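Local coordinates for protein cyclodipeptide synthase, BtCDPS (Bacillus thermoamylovorans, PDB 6ZTU) that probably makes cyclodipeptides by joining two aminoacyl groups, as aminoacyl-tRNA-dependent enzymes of the cyclodipeptide synthase family do, at residues G32-N37 with L198-P203; G65-N70 with T112-K117. One frame throughout, in Å; residues are numbered along the deposited sequence.

How the interactions relate
Both contacts lie near the C-terminal ends of parallel strands in the central sheet of a HUP-type fold, and interaction 2 falls within the chain closed into a loop by interaction 1. Interaction 1 is the more central: it joins neighbouring strands 28-32 and 196-200 by a backbone bond and then continues through the edge of a tyrosine ring, one face of which covers the bound diol, and through water bridges farther off. Interaction 2, at the 110-112 edge of the sheet, unites two turns through a serine, a phenylalanine face and solvent-side charges. The diol lies against Y200 in interaction 1 and near F113 of interaction 2, while P35 and F36 pack on A68.

Interaction 1 (G32-N37 with L198-P203). With 0RE ((2S)-hexane-1,2-diol), chain B.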
loop_
_atom_site.group_PDB
_atom_site.type_symbol
_atom_site.label_atom_id
_atom_site.label_comp_id
_atom_site.label_asym_id
_atom_site.label_seq_id
_atom_site.Cartn_x
_atom_site.Cartn_y
_atom_site.Cartn_z
ATOM N N GLY A 32 4.202 -0.209 2.901
ATOM C CA GLY A 32 3.693 -0.252 1.542
ATOM C C GLY A 32 4.653 0.405 0.571
ATOM O O GLY A 32 4.983 1.582 0.732
ATOM N N ILE A 33 5.134 -0.344 -0.422
ATOM C CA ILE A 33 6.094 0.156 -1.404
ATOM C C ILE A 33 5.356 0.275 -2.727
ATOM O O ILE A 33 4.937 -0.734 -3.305
ATOM C CB ILE A 33 7.315 -0.762 -1.539
ATOM C CG1 ILE A 33 7.918 -1.090 -0.170
ATOM C CG2 ILE A 33 8.349 -0.138 -2.481
ATOM C CD1 ILE A 33 8.308 0.125 0.648
ATOM N N SER A 34 5.183 1.496 -3.195
ATOM C CA SER A 34 4.359 1.771 -4.365
ATOM C C SER A 34 5.193 1.636 -5.636
ATOM O O SER A 34 6.307 2.163 -5.690
ATOM C CB SER A 34 3.760 3.178 -4.269
ATOM O OG SER A 34 2.680 3.319 -5.165
ATOM N N PRO A 35 4.698 0.943 -6.663
ATOM C CA PRO A 35 5.478 0.777 -7.892
ATOM C C PRO A 35 5.433 2.013 -8.781
ATOM O O PRO A 35 4.442 2.744 -8.823
ATOM C CB PRO A 35 4.794 -0.414 -8.577
ATOM C CG PRO A 35 3.358 -0.280 -8.164
ATOM C CD PRO A 35 3.418 0.217 -6.724
ATOM N N PHE A 36 6.536 2.225 -9.509
ATOM C CA PHE A 36 6.661 3.336 -10.459
ATOM C C PHE A 36 6.493 4.677 -9.753
ATOM O O PHE A 36 5.847 5.602 -10.252
ATOM C CB PHE A 36 5.676 3.177 -11.616
ATOM C CG PHE A 36 5.574 1.767 -12.104
ATOM C CD1 PHE A 36 6.698 1.114 -12.583
ATOM C CD2 PHE A 36 4.377 1.078 -12.052
ATOM C CE1 PHE A 36 6.623 -0.193 -13.019
ATOM C CE2 PHE A 36 4.295 -0.236 -12.494
ATOM C CZ PHE A 36 5.423 -0.869 -12.973
ATOM N N ASN A 37 7.095 4.773 -8.575
ATOM C CA ASN A 37 7.032 5.959 -7.735
ATOM C C ASN A 37 8.457 6.291 -7.327
ATOM O O ASN A 37 9.098 5.503 -6.629
ATOM C CB ASN A 37 6.139 5.707 -6.511
ATOM C CG ASN A 37 5.999 6.928 -5.625
ATOM O OD1 ASN A 37 6.915 7.735 -5.506
ATOM N ND2 ASN A 37 4.843 7.066 -4.995
ATOM N N LEU A 198 -0.542 -0.351 8.531
ATOM C CA LEU A 198 0.042 -0.116 7.217
ATOM C C LEU A 198 0.607 1.299 7.190
ATOM O O LEU A 198 -0.049 2.235 7.655
ATOM C CB LEU A 198 -1.018 -0.291 6.130
ATOM C CG LEU A 198 -0.670 0.144 4.702
ATOM C CD1 LEU A 198 0.440 -0.755 4.146
ATOM C CD2 LEU A 198 -1.923 0.072 3.827
ATOM N N ALA A 199 1.830 1.456 6.678
ATOM C CA ALA A 199 2.532 2.735 6.750
ATOM C C ALA A 199 2.871 3.231 5.356
ATOM O O ALA A 199 3.402 2.484 4.535
ATOM C CB ALA A 199 3.814 2.622 7.585
ATOM N N TYR A 200 2.588 4.503 5.108
ATOM C CA TYR A 200 2.779 5.102 3.800
ATOM C C TYR A 200 3.005 6.588 4.025
ATOM O O TYR A 200 2.789 7.096 5.121
ATOM C CB TYR A 200 1.576 4.842 2.892
ATOM C CG TYR A 200 1.836 5.085 1.429
ATOM C CD1 TYR A 200 2.765 4.327 0.737
ATOM C CD2 TYR A 200 1.130 6.065 0.737
ATOM C CE1 TYR A 200 3.008 4.552 -0.607
ATOM C CE2 TYR A 200 1.359 6.293 -0.604
ATOM C CZ TYR A 200 2.295 5.530 -1.273
ATOM O OH TYR A 200 2.526 5.754 -2.617
ATOM N N HIS A 201 3.462 7.288 2.989
ATOM C CA HIS A 201 3.856 8.685 3.170
ATOM C C HIS A 201 2.783 9.676 2.730
ATOM O O HIS A 201 3.022 10.893 2.763
ATOM C CB HIS A 201 5.160 8.960 2.421
ATOM C CG HIS A 201 5.041 8.761 0.949
ATOM N ND1 HIS A 201 5.012 7.508 0.376
ATOM C CD2 HIS A 201 4.903 9.647 -0.065
ATOM C CE1 HIS A 201 4.887 7.633 -0.935
ATOM N NE2 HIS A 201 4.818 8.920 -1.226
ATOM N N ARG A 202 1.612 9.200 2.336
ATOM C CA ARG A 202 0.540 10.090 1.936
ATOM C C ARG A 202 -0.723 9.740 2.700
ATOM O O ARG A 202 -0.915 8.588 3.104
ATOM C CB ARG A 202 0.295 10.001 0.422
ATOM C CG ARG A 202 1.505 10.441 -0.414
ATOM C CD ARG A 202 1.546 11.955 -0.693
ATOM N NE ARG A 202 0.231 12.511 -1.041
ATOM C CZ ARG A 202 -0.290 13.610 -0.497
ATOM N NH1 ARG A 202 0.383 14.283 0.439
ATOM N NH2 ARG A 202 -1.486 14.036 -0.880
ATOM N N PRO A 203 -1.597 10.714 2.946
ATOM C CA PRO A 203 -2.886 10.410 3.573
ATOM C C PRO A 203 -3.700 9.458 2.712
ATOM O O PRO A 203 -3.513 9.355 1.497
ATOM C CB PRO A 203 -3.576 11.778 3.680
ATOM C CG PRO A 203 -2.495 12.781 3.509
ATOM C CD PRO A 203 -1.440 12.150 2.648
HETATM O O01 0RE B . -0.860 2.123 -2.094
HETATM C C02 0RE B . 0.364 2.501 -1.550
HETATM C C03 0RE B . 0.745 1.499 -0.465
HETATM O O04 0RE B . 0.038 1.791 0.710
HETATM C C05 0RE B . 0.414 0.096 -0.959
HETATM C C06 0RE B . 1.217 -0.213 -2.222
HETATM C C07 0RE B . 0.752 -1.559 -2.765
HETATM C C08 0RE B . 1.918 -2.518 -2.600
HETATM O O HOH W 1 5.737 3.144 2.960
HETATM O O HOH W 2 4.241 9.773 -3.740
#
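The carbonyl oxygen of A199 takes two donors: the backbone N of G32, 3.2 Å from A199 O on a nearly straight line (168° at the hydrogen), and water 1, which also donates to G32 O. This water therefore bridges the two strands just where 28-32 gives way to its loop. L198 reaches the same glycine with one methyl, CD1 lying 4.0 Å from G32 N.

Y200 carries most of the remaining contact. With CG anti to the backbone N (chi1 -164°), its ring extends along the 32-37 loop and presents an edge to it: G32 O lies in the ring plane, 3.5 Å from Y200 CD1, and further out S34 CB is 3.3 Å from Y200 OH. The two ring faces are also used. Over the centre of one sits H201 ND1, 3.6 Å above the plane; against the other lies the hexanediol, whose C02 is 3.5 Å from Y200 CE1. Were the tyrosine an alanine here, the diol would probably lose the ring it lies against, and the H201 imidazole the face it rests on. G32, I33 and Y200 form part of the diol pocket at the C-terminal ends of the parallel strands, with G32 CA 4.0 Å from the diol's C03.

Beyond the tyrosine, water 2 lies at the H201 ring edge, 2.7 Å from H201 NE2, and accepts from N37 ND2. The N37 amide stands 75° to the imidazole plane, and its OD1 hydrogen-bonds to the backbone N of K39.

Strand 196-200 lies between 28-32 and 223-229, with A199 packed on I226 and L228. Helix 167-191 brings F184 against L198 and Y176 against P35, and its E180 hydrogen-bonds the diol; helix 79-103 lines the loop through H93 on I33, E89 on P35 and V86 on F36.

Interaction 2 (G65-N70 with T112-K117); sequences GDEAKN and TFSDFK
F113 sets one face of its ring against G65, whose backbone N sits 3.2 Å from the ring plane, over its centre, and G65 CA makes a CH-pi contact 3.9 Å from the centroid. The ring gets there with CG between the backbone N and carbonyl carbon (chi1 60°). Its edge faces E67, whose OE1 lies in the ring plane 3.5 Å from F113 CE1.

S114 supplies the polar link. Its OG accepts from D66 N at 2.8 Å, in a nearly straight bond (164°), and also meets water 4, which donates to E67 OE1. A CB on G65 would collide with both S114 OG and the phenylalanine ring. The serine's own backbone N is held by T112 OG1, forming an ST turn, while D115 OD2 receives T112 N from above its carboxylate plane. On the exposed side, D66 OD2 and K117 NZ form a long salt bridge of 3.8 Å.

The type I turn from G65 to A68 leads into helix 68-74, which packs against helix 79-103; a second, T112 to D115, starts at the last residue of outermost strand 110-112. F113, its side chain about 4 Å from the bound diol, meets helix 167-191 through Y176, A179 and F183.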
loop_
_atom_site.group_PDB
_atom_site.type_symbol
_atom_site.label_atom_id
_atom_site.label_comp_id
_atom_site.label_asym_id
_atom_site.label_seq_id
_atom_site.Cartn_x
_atom_site.Cartn_y
_atom_site.Cartn_z
ATOM N N GLY A 65 1.345 -6.437 -6.577
ATOM C CA GLY A 65 1.053 -7.688 -7.241
ATOM C C GLY A 65 0.774 -7.493 -8.720
ATOM O O GLY A 65 1.127 -6.473 -9.314
ATOM N N ASP A 66 0.092 -8.489 -9.305
ATOM C CA ASP A 66 -0.039 -8.584 -10.761
ATOM C C ASP A 66 -0.692 -7.347 -11.356
ATOM O O ASP A 66 -0.337 -6.918 -12.461
ATOM C CB ASP A 66 -0.861 -9.812 -11.140
ATOM C CG ASP A 66 -0.275 -11.099 -10.597
ATOM O OD1 ASP A 66 0.956 -11.166 -10.420
ATOM O OD2 ASP A 66 -1.053 -12.046 -10.370
ATOM N N GLU A 67 -1.669 -6.774 -10.656
ATOM C CA GLU A 67 -2.415 -5.663 -11.230
ATOM C C GLU A 67 -1.589 -4.400 -11.371
ATOM O O GLU A 67 -2.117 -3.396 -11.866
ATOM C CB GLU A 67 -3.657 -5.371 -10.378
ATOM C CG GLU A 67 -4.818 -6.329 -10.603
ATOM C CD GLU A 67 -4.672 -7.642 -9.838
ATOM O OE1 GLU A 67 -3.720 -7.785 -9.038
ATOM O OE2 GLU A 67 -5.512 -8.541 -10.041
ATOM N N ALA A 68 -0.325 -4.397 -10.939
ATOM C CA ALA A 68 0.509 -3.229 -11.185
ATOM C C ALA A 68 0.643 -2.955 -12.678
ATOM O O ALA A 68 0.825 -1.800 -13.079
ATOM C CB ALA A 68 1.886 -3.411 -10.556
ATOM N N LYS A 69 0.543 -3.997 -13.515
ATOM C CA LYS A 69 0.598 -3.780 -14.962
ATOM C C LYS A 69 -0.565 -2.919 -15.449
ATOM O O LYS A 69 -0.416 -2.179 -16.430
ATOM C CB LYS A 69 0.630 -5.123 -15.700
ATOM C CG LYS A 69 -0.687 -5.868 -15.777
ATOM C CD LYS A 69 -0.500 -7.221 -16.470
ATOM C CE LYS A 69 -1.705 -7.595 -17.330
ATOM N NZ LYS A 69 -2.961 -6.868 -16.953
ATOM N N ASN A 70 -1.714 -2.975 -14.766
ATOM C CA ASN A 70 -2.871 -2.176 -15.173
ATOM C C ASN A 70 -2.568 -0.691 -15.137
ATOM O O ASN A 70 -3.110 0.073 -15.950
ATOM C CB ASN A 70 -4.075 -2.464 -14.276
ATOM C CG ASN A 70 -4.601 -3.859 -14.448
ATOM O OD1 ASN A 70 -3.820 -4.809 -14.544
ATOM N ND2 ASN A 70 -5.923 -4.007 -14.496
ATOM N N THR A 112 4.007 -9.755 -2.222
ATOM C CA THR A 112 3.163 -8.909 -3.061
ATOM C C THR A 112 1.705 -9.110 -2.670
ATOM O O THR A 112 1.334 -10.118 -2.052
ATOM C CB THR A 112 3.324 -9.197 -4.564
ATOM O OG1 THR A 112 2.489 -10.303 -4.944
ATOM C CG2 THR A 112 4.765 -9.492 -4.932
ATOM N N PHE A 113 0.860 -8.147 -3.052
ATOM C CA PHE A 113 -0.537 -8.361 -2.689
ATOM C C PHE A 113 -1.216 -9.444 -3.526
ATOM O O PHE A 113 -2.398 -9.710 -3.302
ATOM C CB PHE A 113 -1.346 -7.038 -2.706
ATOM C CG PHE A 113 -1.400 -6.291 -4.034
ATOM C CD1 PHE A 113 -2.003 -6.850 -5.156
ATOM C CD2 PHE A 113 -0.945 -4.986 -4.114
ATOM C CE1 PHE A 113 -2.087 -6.137 -6.357
ATOM C CE2 PHE A 113 -1.033 -4.257 -5.308
ATOM C CZ PHE A 113 -1.607 -4.840 -6.425
ATOM N N SER A 114 -0.504 -10.097 -4.447
ATOM C CA SER A 114 -1.019 -11.259 -5.163
ATOM C C SER A 114 -0.646 -12.587 -4.512
ATOM O O SER A 114 -0.995 -13.642 -5.054
ATOM C CB SER A 114 -0.511 -11.261 -6.606
ATOM O OG SER A 114 -1.011 -10.141 -7.317
ATOM N N ASP A 115 0.030 -12.570 -3.368
ATOM C CA ASP A 115 0.556 -13.792 -2.761
ATOM C C ASP A 115 -0.435 -14.470 -1.820
ATOM O O ASP A 115 -0.035 -15.373 -1.063
ATOM C CB ASP A 115 1.847 -13.486 -1.992
ATOM C CG ASP A 115 3.013 -13.153 -2.900
ATOM O OD1 ASP A 115 2.922 -13.410 -4.115
ATOM O OD2 ASP A 115 4.026 -12.638 -2.400
ATOM N N PHE A 116 -1.712 -14.067 -1.852
ATOM C CA PHE A 116 -2.686 -14.449 -0.830
ATOM C C PHE A 116 -3.983 -14.977 -1.441
ATOM O O PHE A 116 -5.026 -14.977 -0.795
ATOM C CB PHE A 116 -2.936 -13.269 0.119
ATOM C CG PHE A 116 -1.708 -12.884 0.884
ATOM C CD1 PHE A 116 -1.460 -13.423 2.134
ATOM C CD2 PHE A 116 -0.742 -12.063 0.303
ATOM C CE1 PHE A 116 -0.295 -13.107 2.829
ATOM C CE2 PHE A 116 0.421 -11.740 0.991
ATOM C CZ PHE A 116 0.650 -12.267 2.245
ATOM N N LYS A 117 -3.916 -15.500 -2.663
ATOM C CA LYS A 117 -5.100 -16.054 -3.310
ATOM C C LYS A 117 -5.632 -17.287 -2.589
ATOM O O LYS A 117 -6.802 -17.638 -2.767
ATOM C CB LYS A 117 -4.783 -16.388 -4.772
ATOM C CG LYS A 117 -4.733 -15.148 -5.676
ATOM C CD LYS A 117 -4.215 -15.473 -7.069
ATOM C CE LYS A 117 -3.119 -14.499 -7.492
ATOM N NZ LYS A 117 -2.160 -15.135 -8.449
HETATM O O HOH W 3 3.135 -11.190 -7.756
HETATM O O HOH W 4 -3.583 -10.083 -7.581
#